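Local coordinates for protein transcriptional regulator nlh2 (Aquifex aeolicus, PDB 4G3V) that probably senses a regulatory signal through its GAF domain and so controls transcription that depends on sigma-54 RNA polymerase, at residues 52-57 against 70-75; 61-66 against 105-110; 113-118 against 131-136; 117-122 against 148-153. One frame throughout, in Å; residues are numbered along the deposited sequence.

Contact 1: 52-57 against 70-75; sequences GNTLRI and AFKKGE
Leu55 and Phe71 form an antiparallel hydrogen-bonded pair where strands 54-57 and 70-72 run side by side, their N-to-C directions 158° apart. Leu55 N donates to Phe71 O at 2.9 Å, and Phe71 N donates back to Leu55 O over the same 2.9 Å; Leu55 O also receives a CA-H contact from Ala70. Phe71 O is gripped a second time. With Thr54 OG1 anti to the backbone N (chi1 -179°), the hydroxyl stands above the Phe71 carbonyl plane, 61° out of it, and donates from 3.3 Å, whereas Leu55 N approaches in the plane. Ala70 and Lys72 share the face of Thr54. The Lys72 chain, bent at chi2 and chi3, folds back over the threonine, bringing Lys72 CD to 3.9 Å from Thr54 OG1. Leu55 and Phe71 point to the other face, their CB atoms 4.1 Å apart, and there both side chains also pack on Thr78 of helix 76-84. Beyond the paired residues, the extended Lys73 chain crosses the Asn53 side chain at about a right angle, bringing Lys73 CE to 3.5 Å from Asn53 OD1; that oxygen has its hydrogen bond with Arg50. A type II turn runs from Lys72 to Glu75, with Gly74 in the third position at positive phi. Glu75 pins the turn twice, its N bonding Lys72 O and its OE1 accepting from Lys72 N at 2.9 Å. The whole is an antiparallel beta hairpin at one edge of the GAF sheet, whose short outermost strand leads through this turn to helix 76-84.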
loop_
_atom_site.group_PDB
_atom_site.type_symbol
_atom_site.label_atom_id
_atom_site.label_comp_id
_atom_site.label_asym_id
_atom_site.label_seq_id
_atom_site.Cartn_x
_atom_site.Cartn_y
_atom_site.Cartn_z
ATOM N N GLY A 52 -2.033 8.928 24.146
ATOM C CA GLY A 52 -1.051 8.702 25.187
ATOM C C GLY A 52 -0.379 7.363 24.961
ATOM O O GLY A 52 0.398 7.199 24.011
ATOM N N ASN A 53 -0.686 6.394 25.820
ATOM C CA ASN A 53 -0.162 5.041 25.654
ATOM C C ASN A 53 -1.286 4.004 25.623
ATOM O O ASN A 53 -1.091 2.857 26.006
ATOM C CB ASN A 53 0.835 4.705 26.777
ATOM C CG ASN A 53 1.896 3.703 26.337
ATOM O OD1 ASN A 53 2.335 3.715 25.185
ATOM N ND2 ASN A 53 2.303 2.823 27.250
ATOM N N THR A 54 -2.466 4.415 25.166
ATOM C CA THR A 54 -3.606 3.508 25.079
ATOM C C THR A 54 -4.276 3.668 23.721
ATOM O O THR A 54 -4.311 4.769 23.175
ATOM C CB THR A 54 -4.641 3.784 26.200
ATOM O OG1 THR A 54 -5.726 2.856 26.102
ATOM C CG2 THR A 54 -5.190 5.190 26.090
ATOM N N LEU A 55 -4.798 2.570 23.177
ATOM C CA LEU A 55 -5.543 2.624 21.924
ATOM C C LEU A 55 -7.023 2.809 22.211
ATOM O O LEU A 55 -7.585 2.126 23.065
ATOM C CB LEU A 55 -5.397 1.330 21.126
ATOM C CG LEU A 55 -4.100 1.011 20.395
ATOM C CD1 LEU A 55 -4.335 -0.181 19.477
ATOM C CD2 LEU A 55 -3.587 2.196 19.614
ATOM N N ARG A 56 -7.655 3.719 21.483
ATOM C CA ARG A 56 -9.097 3.878 21.556
ATOM C C ARG A 56 -9.714 3.755 20.174
ATOM O O ARG A 56 -9.160 4.259 19.202
ATOM C CB ARG A 56 -9.451 5.242 22.133
ATOM C CG ARG A 56 -9.103 5.396 23.601
ATOM C CD ARG A 56 -10.084 6.330 24.270
ATOM N NE ARG A 56 -11.444 5.794 24.224
ATOM C CZ ARG A 56 -12.548 6.533 24.124
ATOM N NH1 ARG A 56 -12.478 7.860 24.051
ATOM N NH2 ARG A 56 -13.734 5.938 24.092
ATOM N N ILE A 57 -10.860 3.089 20.084
ATOM C CA ILE A 57 -11.553 2.979 18.814
ATOM C C ILE A 57 -11.952 4.371 18.328
ATOM O O ILE A 57 -12.607 5.137 19.053
ATOM C CB ILE A 57 -12.781 2.051 18.902
ATOM C CG1 ILE A 57 -12.304 0.604 19.060
ATOM C CG2 ILE A 57 -13.647 2.185 17.651
ATOM C CD1 ILE A 57 -13.385 -0.441 18.922
ATOM N N ALA A 70 -11.144 0.337 24.809
ATOM C CA ALA A 70 -9.749 0.734 24.921
ATOM C C ALA A 70 -8.844 -0.492 25.065
ATOM O O ALA A 70 -9.209 -1.460 25.723
ATOM C CB ALA A 70 -9.566 1.670 26.103
ATOM N N PHE A 71 -7.673 -0.440 24.434
ATOM C CA PHE A 71 -6.687 -1.521 24.512
ATOM C C PHE A 71 -5.366 -1.009 25.057
ATOM O O PHE A 71 -4.877 0.039 24.640
ATOM C CB PHE A 71 -6.403 -2.094 23.123
ATOM C CG PHE A 71 -7.586 -2.751 22.468
ATOM C CD1 PHE A 71 -8.443 -2.020 21.670
ATOM C CD2 PHE A 71 -7.818 -4.108 22.622
ATOM C CE1 PHE A 71 -9.520 -2.625 21.048
ATOM C CE2 PHE A 71 -8.898 -4.718 21.996
ATOM C CZ PHE A 71 -9.746 -3.974 21.212
ATOM N N LYS A 72 -4.767 -1.769 25.963
ATOM C CA LYS A 72 -3.446 -1.447 26.476
ATOM C C LYS A 72 -2.416 -2.291 25.742
ATOM O O LYS A 72 -2.753 -3.342 25.202
ATOM C CB LYS A 72 -3.379 -1.765 27.968
ATOM C CG LYS A 72 -4.480 -1.098 28.769
ATOM C CD LYS A 72 -4.326 0.409 28.772
ATOM C CE LYS A 72 -3.232 0.850 29.733
ATOM N NZ LYS A 72 -3.072 2.327 29.742
ATOM N N LYS A 73 -1.162 -1.846 25.735
ATOM C CA LYS A 73 -0.098 -2.656 25.165
ATOM C C LYS A 73 -0.149 -4.052 25.765
ATOM O O LYS A 73 -0.240 -4.221 26.992
ATOM C CB LYS A 73 1.272 -2.027 25.405
ATOM C CG LYS A 73 1.552 -0.827 24.530
ATOM C CD LYS A 73 3.031 -0.464 24.554
ATOM C CE LYS A 73 3.325 0.749 23.682
ATOM N NZ LYS A 73 4.772 1.093 23.706
ATOM N N GLY A 74 -0.112 -5.052 24.890
ATOM C CA GLY A 74 -0.057 -6.441 25.310
ATOM C C GLY A 74 -1.411 -7.048 25.628
ATOM O O GLY A 74 -1.499 -8.257 25.839
ATOM N N GLU A 75 -2.459 -6.222 25.643
ATOM C CA GLU A 75 -3.806 -6.684 25.999
ATOM C C GLU A 75 -4.583 -7.233 24.806
ATOM O O GLU A 75 -5.022 -6.470 23.922
ATOM C CB GLU A 75 -4.623 -5.551 26.624
ATOM C CG GLU A 75 -6.050 -5.964 26.943
ATOM C CD GLU A 75 -6.879 -4.838 27.539
ATOM O OE1 GLU A 75 -6.445 -3.663 27.470
ATOM O OE2 GLU A 75 -7.970 -5.131 28.068
#

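Contact 2: 61-66 against 105-110; sequences YGYFLN and IGRLLT
Tyr63 lays one face of its ring against the backbone and side chain of Ile105, and most of the contact is built on this pair. Ile105 CA sits over the face in a CH-pi contact, 4.0 Å from the ring centroid and 28° off the normal, while Ile105 CB meets Tyr63 CD2 at 3.6 Å. The ring is brought there with CG anti to the backbone N (chi1 178°). Near its base, Leu108 CD2 approaches Tyr63 CD1 to 3.5 Å. At the far end the phenol oxygen is hydrogen-bonded to Thr103 O; Arg107 NH1 adds only a weak, bent bond to Tyr63 OH at 3.4 Å, with the oxygen at the guanidinium edge. Lys67 makes a cation-pi contact with the same ring. Ile105 CG1 runs alongside the base of the tyrosine ring, and Ile105 CD1 at its end meets Phe64 CE2 at 3.6 Å, the isoleucine and phenylalanine side chains crossing at about a right angle; the Phe64 ring in turn meets Phe46 edge-to-face. Leu108 and Arg107 are presented by a 3-10 turn, in which Leu108 N bonds Ile105 O at 2.7 Å. Two connections of the GAF fold thus meet: the loop after strand 54-61 and the long excursion between strands 88-90 and 113-122. Such excursions fold over one face of the sheet, and in ligand-binding relatives they often help to enclose the pocket.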
loop_
_atom_site.group_PDB
_atom_site.type_symbol
_atom_site.label_atom_id
_atom_site.label_comp_id
_atom_site.label_asym_id
_atom_site.label_seq_id
_atom_site.Cartn_x
_atom_site.Cartn_y
_atom_site.Cartn_z
ATOM N N TYR A 61 -17.192 -0.389 12.103
ATOM C CA TYR A 61 -18.182 -0.816 11.127
ATOM C C TYR A 61 -18.761 -2.158 11.542
ATOM O O TYR A 61 -18.030 -3.040 11.995
ATOM C CB TYR A 61 -17.553 -0.920 9.738
ATOM C CG TYR A 61 -18.563 -1.232 8.659
ATOM C CD1 TYR A 61 -18.896 -2.545 8.361
ATOM C CD2 TYR A 61 -19.185 -0.219 7.944
ATOM C CE1 TYR A 61 -19.816 -2.846 7.388
ATOM C CE2 TYR A 61 -20.123 -0.512 6.962
ATOM C CZ TYR A 61 -20.431 -1.831 6.690
ATOM O OH TYR A 61 -21.353 -2.156 5.719
ATOM N N GLY A 62 -20.076 -2.312 11.381
ATOM C CA GLY A 62 -20.757 -3.523 11.796
ATOM C C GLY A 62 -21.013 -3.606 13.293
ATOM O O GLY A 62 -21.508 -2.674 13.914
ATOM N N TYR A 63 -20.646 -4.736 13.879
ATOM C CA TYR A 63 -20.922 -5.017 15.283
ATOM C C TYR A 63 -20.308 -3.978 16.214
ATOM O O TYR A 63 -20.854 -3.694 17.277
ATOM C CB TYR A 63 -20.401 -6.408 15.659
ATOM C CG TYR A 63 -20.624 -6.739 17.115
ATOM C CD1 TYR A 63 -21.834 -7.272 17.549
ATOM C CD2 TYR A 63 -19.636 -6.499 18.059
ATOM C CE1 TYR A 63 -22.048 -7.567 18.883
ATOM C CE2 TYR A 63 -19.840 -6.790 19.394
ATOM C CZ TYR A 63 -21.049 -7.325 19.800
ATOM O OH TYR A 63 -21.266 -7.617 21.129
ATOM N N PHE A 64 -19.174 -3.414 15.819
ATOM C CA PHE A 64 -18.474 -2.450 16.664
ATOM C C PHE A 64 -19.100 -1.055 16.673
ATOM O O PHE A 64 -18.668 -0.180 17.431
ATOM C CB PHE A 64 -17.024 -2.366 16.224
ATOM C CG PHE A 64 -16.286 -3.641 16.433
ATOM C CD1 PHE A 64 -15.679 -3.905 17.643
ATOM C CD2 PHE A 64 -16.228 -4.590 15.433
ATOM C CE1 PHE A 64 -15.012 -5.086 17.852
ATOM C CE2 PHE A 64 -15.556 -5.775 15.635
ATOM C CZ PHE A 64 -14.949 -6.025 16.846
ATOM N N LEU A 65 -20.110 -0.839 15.842
ATOM C CA LEU A 65 -20.761 0.457 15.819
ATOM C C LEU A 65 -21.236 0.829 17.223
ATOM O O LEU A 65 -21.813 -0.001 17.929
ATOM C CB LEU A 65 -21.947 0.441 14.868
ATOM C CG LEU A 65 -22.518 1.827 14.561
ATOM C CD1 LEU A 65 -21.519 2.645 13.752
ATOM C CD2 LEU A 65 -23.826 1.689 13.819
ATOM N N ASN A 66 -20.977 2.073 17.622
ATOM C CA ASN A 66 -21.435 2.601 18.911
ATOM C C ASN A 66 -20.920 1.808 20.105
ATOM O O ASN A 66 -21.647 1.581 21.072
ATOM C CB ASN A 66 -22.969 2.666 18.959
ATOM C CG ASN A 66 -23.541 3.664 17.968
ATOM O OD1 ASN A 66 -22.984 4.744 17.764
ATOM N ND2 ASN A 66 -24.650 3.301 17.338
ATOM N N ILE A 105 -17.944 -9.677 20.735
ATOM C CA ILE A 105 -18.310 -10.030 19.367
ATOM C C ILE A 105 -18.219 -11.534 19.194
ATOM O O ILE A 105 -18.884 -12.104 18.334
ATOM C CB ILE A 105 -17.423 -9.342 18.307
ATOM C CG1 ILE A 105 -17.872 -9.745 16.900
ATOM C CG2 ILE A 105 -15.951 -9.702 18.501
ATOM C CD1 ILE A 105 -17.084 -9.069 15.785
ATOM N N GLY A 106 -17.394 -12.172 20.019
ATOM C CA GLY A 106 -17.203 -13.609 19.943
ATOM C C GLY A 106 -18.466 -14.404 19.667
ATOM O O GLY A 106 -18.501 -15.229 18.757
ATOM N N ARG A 107 -19.510 -14.162 20.455
ATOM C CA ARG A 107 -20.733 -14.957 20.363
ATOM C C ARG A 107 -21.454 -14.754 19.034
ATOM O O ARG A 107 -22.314 -15.549 18.663
ATOM C CB ARG A 107 -21.676 -14.601 21.506
ATOM C CG ARG A 107 -22.282 -13.223 21.385
ATOM C CD ARG A 107 -23.238 -12.939 22.536
ATOM N NE ARG A 107 -24.419 -12.224 22.073
ATOM C CZ ARG A 107 -24.406 -10.957 21.674
ATOM N NH1 ARG A 107 -23.268 -10.266 21.678
ATOM N NH2 ARG A 107 -25.524 -10.382 21.263
ATOM N N LEU A 108 -21.107 -13.680 18.332
ATOM C CA LEU A 108 -21.697 -13.376 17.030
ATOM C C LEU A 108 -20.886 -13.970 15.875
ATOM O O LEU A 108 -21.400 -14.125 14.765
ATOM C CB LEU A 108 -21.819 -11.860 16.845
ATOM C CG LEU A 108 -22.377 -11.420 15.490
ATOM C CD1 LEU A 108 -23.770 -12.017 15.251
ATOM C CD2 LEU A 108 -22.414 -9.900 15.390
ATOM N N LEU A 109 -19.621 -14.292 16.139
ATOM C CA LEU A 109 -18.755 -14.906 15.137
ATOM C C LEU A 109 -19.064 -16.390 14.963
ATOM O O LEU A 109 -19.524 -17.047 15.900
ATOM C CB LEU A 109 -17.291 -14.767 15.553
ATOM C CG LEU A 109 -16.756 -13.357 15.781
ATOM C CD1 LEU A 109 -15.268 -13.399 16.120
ATOM C CD2 LEU A 109 -17.007 -12.501 14.555
ATOM N N THR A 110 -18.817 -16.904 13.759
ATOM C CA THR A 110 -18.815 -18.344 13.505
ATOM C C THR A 110 -17.404 -18.870 13.698
ATOM O O THR A 110 -16.482 -18.103 13.962
ATOM C CB THR A 110 -19.219 -18.675 12.062
ATOM O OG1 THR A 110 -18.133 -18.369 11.179
ATOM C CG2 THR A 110 -20.462 -17.891 11.647
#

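Contact 3: 113-118 against 131-136; sequences HALIAA and TIFKEF
The His113 ring carries Glu135 on one face: Glu135 CG stands over its centre, 3.6 Å from the ring centroid and 9° off the normal, a CH-pi contact, with the rest of the glutamate chain extended beyond CG. At the ring's edge lies the carbonyl carbon of Phe133, nearest to His113 CD2. The Phe133 ring lies beside Leu115, pointing the same way; Leu115 CD1 comes to 3.6 Å from Phe133 CZ and its CG hangs off-centre over the ring. Across the sheet from these, the Phe136 ring meets Ala114 CB at 3.8 Å through its CD2 and packs edge-to-face with Phe145 of helix 139-162. Ile116 and Ile132 lie on the Ala114 face, and the Ile132 CG1 branch, set between its backbone N and carbonyl carbon (chi1 71°), comes 4.0 Å from Ile116 CB. Thr131 OG1 rests against Ala117 CB at 3.5 Å while hydrogen-bonding Thr78. Behind the side chains, Ala114 and Ile116 exchange four backbone bonds with Lys134 and Ile132. The one from Ala114 N to Lys134 O is nearly straight at 2.8 Å, yet its donor stands well above the carbonyl plane. Thr110 joins the polar ends of the first pair: its backbone N donates to His113 ND1, and its hydroxyl bonds Glu135 OE2. Because ND1 accepts a hydrogen bond, the imidazole is probably neutral, with its proton on NE2. The glutamate packs on it through CG, and Glu135 OE2 remains 4.0 Å from His113 ND1.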
loop_
_atom_site.group_PDB
_atom_site.type_symbol
_atom_site.label_atom_id
_atom_site.label_comp_id
_atom_site.label_asym_id
_atom_site.label_seq_id
_atom_site.Cartn_x
_atom_site.Cartn_y
_atom_site.Cartn_z
ATOM N N HIS A 113 -14.712 -17.401 11.149
ATOM C CA HIS A 113 -14.195 -16.032 11.226
ATOM C C HIS A 113 -12.741 -16.006 11.655
ATOM O O HIS A 113 -12.358 -16.658 12.628
ATOM C CB HIS A 113 -15.002 -15.182 12.207
ATOM C CG HIS A 113 -16.227 -14.572 11.606
ATOM N ND1 HIS A 113 -17.469 -15.162 11.703
ATOM C CD2 HIS A 113 -16.402 -13.440 10.888
ATOM C CE1 HIS A 113 -18.358 -14.414 11.074
ATOM N NE2 HIS A 113 -17.735 -13.361 10.570
ATOM N N ALA A 114 -11.936 -15.242 10.924
ATOM C CA ALA A 114 -10.581 -14.927 11.351
ATOM C C ALA A 114 -10.508 -13.471 11.795
ATOM O O ALA A 114 -11.338 -12.641 11.414
ATOM C CB ALA A 114 -9.598 -15.178 10.236
ATOM N N LEU A 115 -9.498 -13.172 12.603
ATOM C CA LEU A 115 -9.195 -11.810 12.997
ATOM C C LEU A 115 -7.862 -11.436 12.359
ATOM O O LEU A 115 -6.883 -12.171 12.487
ATOM C CB LEU A 115 -9.113 -11.715 14.524
ATOM C CG LEU A 115 -8.933 -10.335 15.159
ATOM C CD1 LEU A 115 -9.197 -10.375 16.656
ATOM C CD2 LEU A 115 -7.555 -9.794 14.904
ATOM N N ILE A 116 -7.823 -10.318 11.647
ATOM C CA ILE A 116 -6.547 -9.794 11.159
ATOM C C ILE A 116 -6.371 -8.389 11.712
ATOM O O ILE A 116 -7.238 -7.539 11.538
ATOM C CB ILE A 116 -6.483 -9.732 9.629
ATOM C CG1 ILE A 116 -6.633 -11.128 9.034
ATOM C CG2 ILE A 116 -5.164 -9.083 9.168
ATOM C CD1 ILE A 116 -6.735 -11.136 7.529
ATOM N N ALA A 117 -5.249 -8.159 12.377
ATOM C CA ALA A 117 -4.966 -6.869 12.971
ATOM C C ALA A 117 -3.597 -6.414 12.489
ATOM O O ALA A 117 -2.612 -7.167 12.579
ATOM C CB ALA A 117 -5.017 -6.959 14.490
ATOM N N ALA A 118 -3.541 -5.197 11.957
ATOM C CA ALA A 118 -2.304 -4.664 11.399
ATOM C C ALA A 118 -2.013 -3.296 11.991
ATOM O O ALA A 118 -2.930 -2.478 12.209
ATOM C CB ALA A 118 -2.393 -4.562 9.892
ATOM N N THR A 131 -8.241 -3.455 12.724
ATOM C CA THR A 131 -8.620 -4.826 13.026
ATOM C C THR A 131 -9.882 -5.186 12.254
ATOM O O THR A 131 -10.872 -4.435 12.269
ATOM C CB THR A 131 -8.879 -4.993 14.517
ATOM O OG1 THR A 131 -7.661 -4.748 15.235
ATOM C CG2 THR A 131 -9.415 -6.392 14.842
ATOM N N ILE A 132 -9.855 -6.329 11.588
ATOM C CA ILE A 132 -11.010 -6.778 10.822
ATOM C C ILE A 132 -11.355 -8.222 11.158
ATOM O O ILE A 132 -10.495 -9.000 11.559
ATOM C CB ILE A 132 -10.788 -6.641 9.289
ATOM C CG1 ILE A 132 -9.784 -7.659 8.764
ATOM C CG2 ILE A 132 -10.296 -5.246 8.933
ATOM C CD1 ILE A 132 -10.402 -8.887 8.173
ATOM N N PHE A 133 -12.624 -8.567 10.990
ATOM C CA PHE A 133 -13.084 -9.930 11.168
ATOM C C PHE A 133 -13.725 -10.381 9.856
ATOM O O PHE A 133 -14.534 -9.653 9.265
ATOM C CB PHE A 133 -14.119 -9.984 12.283
ATOM C CG PHE A 133 -13.560 -9.708 13.647
ATOM C CD1 PHE A 133 -13.398 -8.413 14.091
ATOM C CD2 PHE A 133 -13.205 -10.754 14.490
ATOM C CE1 PHE A 133 -12.887 -8.154 15.344
ATOM C CE2 PHE A 133 -12.692 -10.505 15.737
ATOM C CZ PHE A 133 -12.535 -9.195 16.171
ATOM N N LYS A 134 -13.364 -11.563 9.384
ATOM C CA LYS A 134 -13.896 -12.047 8.129
ATOM C C LYS A 134 -13.790 -13.567 8.044
ATOM O O LYS A 134 -12.815 -14.146 8.506
ATOM C CB LYS A 134 -13.131 -11.409 6.973
ATOM C CG LYS A 134 -13.565 -11.901 5.597
ATOM C CD LYS A 134 -12.817 -11.148 4.506
ATOM C CE LYS A 134 -13.007 -11.794 3.149
ATOM N NZ LYS A 134 -14.422 -11.709 2.701
ATOM N N GLU A 135 -14.796 -14.201 7.454
ATOM C CA GLU A 135 -14.793 -15.650 7.272
ATOM C C GLU A 135 -13.877 -16.097 6.133
ATOM O O GLU A 135 -13.853 -15.491 5.067
ATOM C CB GLU A 135 -16.208 -16.153 6.969
ATOM C CG GLU A 135 -17.184 -16.069 8.123
ATOM C CD GLU A 135 -18.441 -16.870 7.840
ATOM O OE1 GLU A 135 -18.835 -16.948 6.658
ATOM O OE2 GLU A 135 -19.023 -17.437 8.787
ATOM N N PHE A 136 -13.164 -17.191 6.364
ATOM C CA PHE A 136 -12.310 -17.808 5.359
ATOM C C PHE A 136 -12.511 -19.311 5.417
ATOM O O PHE A 136 -12.820 -19.861 6.479
ATOM C CB PHE A 136 -10.845 -17.504 5.629
ATOM C CG PHE A 136 -10.491 -16.062 5.467
ATOM C CD1 PHE A 136 -10.114 -15.567 4.233
ATOM C CD2 PHE A 136 -10.548 -15.201 6.545
ATOM C CE1 PHE A 136 -9.795 -14.238 4.075
ATOM C CE2 PHE A 136 -10.221 -13.862 6.400
ATOM C CZ PHE A 136 -9.845 -13.381 5.163
#

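Contact 4: 117-122 against 148-153; sequences AAPIKV and TINVIG
Ala118 rests against Ile149 and Asn150 where strand 117-122 meets helix 148-153, part of the long C-terminal helix 139-162 that packs on the GAF sheet. The two axes approach to 7.3 Å and run at 24° in the same general direction. Apolar packing dominates this end, where Ala118 CB points at the helix and touches Ile149 CG2 at 4.1 Å, with Ile149 O and Asn150 CA about as near. Further along, the helix backbone is met directly: Gly153 CA lies 3.8 Å from Pro119 O, and Gly153 O is approached by Ile120 CA at 3.7 Å and by both branches of the isoleucine side chain, CG1 and CG2. The absence of a side chain at Gly153, where a CB would point at the strand, probably permits so close an approach. No direct hydrogen bond crosses; the polar part of the contact is carried by water. One water bridges Asn150 OD1, at 2.6 Å, and Pro119 O, at 2.7 Å. The Asn150 side chain looks beyond the subunit as well, its ND2 donating to Asn13 of the second subunit, while Val151 packs on Val151 of that subunit, so this segment also belongs to the dimer interface. A second water, 3.1 Å from Pro119 O and weakly bonded to Gly153 O, accepts the hydrogen of Lys121 N at 2.8 Å.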
loop_
_atom_site.group_PDB
_atom_site.type_symbol
_atom_site.label_atom_id
_atom_site.label_comp_id
_atom_site.label_asym_id
_atom_site.label_seq_id
_atom_site.Cartn_x
_atom_site.Cartn_y
_atom_site.Cartn_z
ATOM N N ALA A 117 -5.249 -8.159 12.377
ATOM C CA ALA A 117 -4.966 -6.869 12.971
ATOM C C ALA A 117 -3.597 -6.414 12.489
ATOM O O ALA A 117 -2.612 -7.167 12.579
ATOM C CB ALA A 117 -5.017 -6.959 14.490
ATOM N N ALA A 118 -3.541 -5.197 11.957
ATOM C CA ALA A 118 -2.304 -4.664 11.399
ATOM C C ALA A 118 -2.013 -3.296 11.991
ATOM O O ALA A 118 -2.930 -2.478 12.209
ATOM C CB ALA A 118 -2.393 -4.562 9.892
ATOM N N PRO A 119 -0.730 -3.022 12.222
ATOM C CA PRO A 119 -0.346 -1.748 12.829
ATOM C C PRO A 119 -0.449 -0.601 11.826
ATOM O O PRO A 119 -0.311 -0.785 10.605
ATOM C CB PRO A 119 1.109 -1.974 13.238
ATOM C CG PRO A 119 1.611 -2.980 12.281
ATOM C CD PRO A 119 0.438 -3.859 11.901
ATOM N N ILE A 120 -0.721 0.575 12.374
ATOM C CA ILE A 120 -0.730 1.824 11.640
ATOM C C ILE A 120 0.440 2.626 12.192
ATOM O O ILE A 120 0.406 3.055 13.351
ATOM C CB ILE A 120 -2.050 2.587 11.882
ATOM C CG1 ILE A 120 -3.226 1.789 11.333
ATOM C CG2 ILE A 120 -2.015 3.962 11.229
ATOM C CD1 ILE A 120 -4.594 2.307 11.787
ATOM N N LYS A 121 1.467 2.811 11.367
ATOM C CA LYS A 121 2.733 3.390 11.812
ATOM C C LYS A 121 3.063 4.709 11.140
ATOM O O LYS A 121 2.899 4.859 9.928
ATOM C CB LYS A 121 3.872 2.428 11.521
ATOM C CG LYS A 121 3.816 1.148 12.337
ATOM C CD LYS A 121 5.131 0.386 12.230
ATOM C CE LYS A 121 5.042 -0.953 12.887
ATOM N NZ LYS A 121 6.344 -1.684 12.817
ATOM N N VAL A 122 3.556 5.638 11.949
ATOM C CA VAL A 122 4.071 6.910 11.471
ATOM C C VAL A 122 5.530 7.033 11.914
ATOM O O VAL A 122 5.847 7.032 13.128
ATOM C CB VAL A 122 3.272 8.079 12.041
ATOM C CG1 VAL A 122 3.859 9.396 11.558
ATOM C CG2 VAL A 122 1.801 7.959 11.656
ATOM N N THR A 148 -3.059 -7.516 2.085
ATOM C CA THR A 148 -3.848 -6.347 1.732
ATOM C C THR A 148 -4.252 -5.518 2.958
ATOM O O THR A 148 -4.205 -4.287 2.925
ATOM C CB THR A 148 -5.077 -6.754 0.928
ATOM O OG1 THR A 148 -4.649 -7.229 -0.350
ATOM C CG2 THR A 148 -5.995 -5.578 0.726
ATOM N N ILE A 149 -4.621 -6.166 4.056
ATOM C CA ILE A 149 -4.919 -5.413 5.267
ATOM C C ILE A 149 -3.653 -4.684 5.745
ATOM O O ILE A 149 -3.712 -3.534 6.212
ATOM C CB ILE A 149 -5.515 -6.316 6.364
ATOM C CG1 ILE A 149 -6.817 -6.946 5.859
ATOM C CG2 ILE A 149 -5.757 -5.518 7.663
ATOM C CD1 ILE A 149 -7.878 -5.948 5.476
ATOM N N ASN A 150 -2.498 -5.333 5.631
ATOM C CA ASN A 150 -1.262 -4.656 6.002
ATOM C C ASN A 150 -1.033 -3.404 5.152
ATOM O O ASN A 150 -0.603 -2.367 5.664
ATOM C CB ASN A 150 -0.058 -5.569 5.894
ATOM C CG ASN A 150 1.217 -4.887 6.397
ATOM O OD1 ASN A 150 1.360 -4.629 7.596
ATOM N ND2 ASN A 150 2.123 -4.557 5.479
ATOM N N VAL A 151 -1.319 -3.503 3.859
ATOM C CA VAL A 151 -1.191 -2.356 2.968
ATOM C C VAL A 151 -2.110 -1.235 3.436
ATOM O O VAL A 151 -1.711 -0.075 3.484
ATOM C CB VAL A 151 -1.536 -2.717 1.519
ATOM C CG1 VAL A 151 -1.760 -1.453 0.692
ATOM C CG2 VAL A 151 -0.431 -3.576 0.908
ATOM N N ILE A 152 -3.334 -1.585 3.826
ATOM C CA ILE A 152 -4.282 -0.565 4.265
ATOM C C ILE A 152 -3.800 0.110 5.555
ATOM O O ILE A 152 -3.928 1.317 5.710
ATOM C CB ILE A 152 -5.687 -1.140 4.382
ATOM C CG1 ILE A 152 -6.180 -1.482 2.960
ATOM C CG2 ILE A 152 -6.640 -0.132 5.058
ATOM C CD1 ILE A 152 -7.424 -2.249 2.919
ATOM N N GLY A 153 -3.179 -0.648 6.450
ATOM C CA GLY A 153 -2.604 -0.060 7.649
ATOM C C GLY A 153 -1.531 0.968 7.320
ATOM O O GLY A 153 -1.423 2.016 7.963
HETATM O O HOH W 1 1.524 1.139 9.082
HETATM O O HOH W 2 0.466 -2.431 8.600
#

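How the contacts relate
All four contacts lie in one GAF domain. Contacts 1, 3 and 4 involve its antiparallel sheet, contact 1 at the edge strand 70-72 and contact 3 between strands 113-122 and 125-135. Contacts 3 and 4, with centres about 13 Å apart, share Ala117 and Ala118, and Ile149 touches Ile116 and Ile132. Contact 2 lies about 12 Å from contact 3, centre to centre, and joins it through Phe133, which packs on Phe64, Leu109 and Ile105. Contacts 1 and 2 interleave along the chain; 3 and 4 follow. Contacts 2 and 4, about 21 Å apart between centres, lie on opposite sides of the chain's centre; contact 3 touches both, loops on one side and interface helix on the other.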